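Local coordinates for putative Lipoprotein (PDB 3U24) that is of unknown function but binds zinc and calcium ions and, as a DUF885-family putative lipoprotein, may be related to metallopeptidases, at residues Leu205-Thr208 and Arg209-Ile212. Sequence-based numbering, arbitrary orientation.
Sequences LFKT and RFDI
L205 lays its CD2 methyl over one face of the R209 guanidinium, off toward the rim of the group and 4.0 Å from CZ, one turn on in helix 200-234. The arginine runs extended from CG to NE, which carries its head out under the end of the leucine, the two side chains crossing at a slant; there NH1 donates to the carbonyl of L146, in the last turn of helix 138-148. Cut back to an alanine, this arginine position would probably leave that carbonyl without this donor and L205 without the flat group beneath its methyl. On the buried side F206 and F210 meet obliquely, CE1 to CD2 at 4.1 Å, and both rings also pack on helix 187-195. Further round, K207 reaches D211: its chain bends at chi2 (52°), and NZ lies 2.9 Å from D211 OD1 in a salt bridge, meeting that oxygen on its syn lone pair. Beneath these pairs the backbone keeps its i to i+4 ladder, R209 N to L205 O at 2.8 Å and the nearly straight I212 N to T208 O at 3.1 Å. The spacing sorts the chemistry by face: aromatic contact inward, the K207-D211 ion pair on the exposed side, and R209 taking a leucine methyl on its flat face while NH1 joins this helix to helix 138-148.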
ATOM      1  N   LEU A 205      21.601  -9.292 -32.435  1.00 25.92           N
ATOM      2  CA  LEU A 205      20.553  -8.290 -32.412  1.00 25.71           C
ATOM      3  C   LEU A 205      20.373  -7.740 -30.983  1.00 25.62           C
ATOM      4  O   LEU A 205      20.136  -6.518 -30.763  1.00 25.01           O
ATOM      5  CB  LEU A 205      19.258  -8.896 -32.871  1.00 25.90           C
ATOM      6  CG  LEU A 205      18.046  -7.943 -32.943  1.00 26.09           C
ATOM      7  CD1 LEU A 205      18.347  -6.712 -33.819  1.00 25.78           C
ATOM      8  CD2 LEU A 205      16.770  -8.699 -33.377  1.00 25.59           C
ATOM      9  N   PHE A 206      20.463  -8.648 -30.017  1.00 25.30           N
ATOM     10  CA  PHE A 206      20.302  -8.280 -28.624  1.00 25.87           C
ATOM     11  C   PHE A 206      21.369  -7.254 -28.258  1.00 26.80           C
ATOM     12  O   PHE A 206      21.083  -6.254 -27.616  1.00 26.31           O
ATOM     13  CB  PHE A 206      20.402  -9.508 -27.712  1.00 25.89           C
ATOM     14  CG  PHE A 206      19.890  -9.258 -26.321  1.00 25.64           C
ATOM     15  CD1 PHE A 206      20.610  -8.489 -25.430  1.00 25.19           C
ATOM     16  CD2 PHE A 206      18.674  -9.773 -25.916  1.00 25.26           C
ATOM     17  CE1 PHE A 206      20.129  -8.225 -24.156  1.00 24.82           C
ATOM     18  CE2 PHE A 206      18.186  -9.490 -24.640  1.00 25.38           C
ATOM     19  CZ  PHE A 206      18.934  -8.730 -23.754  1.00 24.57           C
ATOM     20  N   LYS A 207      22.600  -7.505 -28.678  1.00 28.78           N
ATOM     21  CA  LYS A 207      23.707  -6.621 -28.328  1.00 31.92           C
ATOM     22  C   LYS A 207      23.519  -5.220 -28.968  1.00 31.03           C
ATOM     23  O   LYS A 207      23.658  -4.180 -28.307  1.00 28.76           O
ATOM     24  CB  LYS A 207      25.047  -7.249 -28.743  1.00 34.42           C
ATOM     25  CG  LYS A 207      26.284  -6.473 -28.322  1.00 37.89           C
ATOM     26  CD  LYS A 207      26.318  -6.103 -26.804  1.00 39.98           C
ATOM     27  CE  LYS A 207      27.591  -5.344 -26.360  1.00 41.75           C
ATOM     28  NZ  LYS A 207      27.400  -4.598 -25.060  1.00 42.20           N
ATOM     29  N   THR A 208      23.200  -5.225 -30.259  1.00 30.56           N
ATOM     30  CA  THR A 208      22.901  -4.001 -30.975  1.00 29.89           C
ATOM     31  C   THR A 208      21.786  -3.245 -30.212  1.00 28.98           C
ATOM     32  O   THR A 208      21.945  -2.081 -29.868  1.00 29.86           O
ATOM     33  CB  THR A 208      22.484  -4.323 -32.435  1.00 30.30           C
ATOM     34  OG1 THR A 208      23.564  -5.018 -33.109  1.00 31.82           O
ATOM     35  CG2 THR A 208      22.071  -3.035 -33.221  1.00 29.43           C
ATOM     36  N   ARG A 209      20.667  -3.894 -29.917  1.00 28.04           N
ATOM     37  CA  ARG A 209      19.589  -3.172 -29.239  1.00 27.53           C
ATOM     38  C   ARG A 209      19.972  -2.716 -27.844  1.00 26.49           C
ATOM     39  O   ARG A 209      19.524  -1.660 -27.416  1.00 25.91           O
ATOM     40  CB  ARG A 209      18.324  -3.999 -29.173  1.00 27.10           C
ATOM     41  CG  ARG A 209      17.616  -4.042 -30.486  1.00 27.71           C
ATOM     42  CD  ARG A 209      16.204  -4.583 -30.339  1.00 27.68           C
ATOM     43  NE  ARG A 209      15.645  -4.679 -31.662  1.00 28.00           N
ATOM     44  CZ  ARG A 209      14.742  -5.561 -32.047  1.00 29.29           C
ATOM     45  NH1 ARG A 209      14.225  -6.464 -31.195  1.00 29.32           N
ATOM     46  NH2 ARG A 209      14.337  -5.548 -33.321  1.00 29.56           N
ATOM     47  N   PHE A 210      20.820  -3.481 -27.166  1.00 27.02           N
ATOM     48  CA  PHE A 210      21.201  -3.178 -25.773  1.00 27.76           C
ATOM     49  C   PHE A 210      22.096  -1.942 -25.733  1.00 29.21           C
ATOM     50  O   PHE A 210      22.019  -1.129 -24.802  1.00 28.84           O
ATOM     51  CB  PHE A 210      21.896  -4.376 -25.179  1.00 27.97           C
ATOM     52  CG  PHE A 210      22.416  -4.192 -23.773  1.00 28.28           C
ATOM     53  CD1 PHE A 210      23.615  -3.582 -23.535  1.00 28.63           C
ATOM     54  CD2 PHE A 210      21.740  -4.750 -22.690  1.00 28.39           C
ATOM     55  CE1 PHE A 210      24.110  -3.453 -22.234  1.00 29.12           C
ATOM     56  CE2 PHE A 210      22.240  -4.641 -21.395  1.00 28.24           C
ATOM     57  CZ  PHE A 210      23.428  -3.980 -21.170  1.00 28.49           C
ATOM     58  N   ASP A 211      22.964  -1.811 -26.727  1.00 30.39           N
ATOM     59  CA  ASP A 211      23.832  -0.658 -26.796  1.00 31.01           C
ATOM     60  C   ASP A 211      22.973   0.563 -27.144  1.00 29.64           C
ATOM     61  O   ASP A 211      23.115   1.628 -26.553  1.00 28.23           O
ATOM     62  CB  ASP A 211      24.890  -0.830 -27.882  1.00 33.46           C
ATOM     63  CG  ASP A 211      25.912  -1.916 -27.573  1.00 35.86           C
ATOM     64  OD1 ASP A 211      26.102  -2.327 -26.393  1.00 35.33           O
ATOM     65  OD2 ASP A 211      26.543  -2.349 -28.572  1.00 38.92           O
ATOM     66  N   ILE A 212      22.080   0.425 -28.110  1.00 28.81           N
ATOM     67  CA  ILE A 212      21.172   1.551 -28.386  1.00 28.92           C
ATOM     68  C   ILE A 212      20.364   1.921 -27.110  1.00 28.25           C
ATOM     69  O   ILE A 212      20.213   3.097 -26.794  1.00 27.64           O
ATOM     70  CB  ILE A 212      20.244   1.259 -29.560  1.00 28.67           C
ATOM     71  CG1 ILE A 212      21.042   1.229 -30.865  1.00 29.22           C
ATOM     72  CG2 ILE A 212      19.125   2.290 -29.672  1.00 28.09           C
ATOM     73  CD1 ILE A 212      20.252   0.595 -32.004  1.00 28.52           C
TER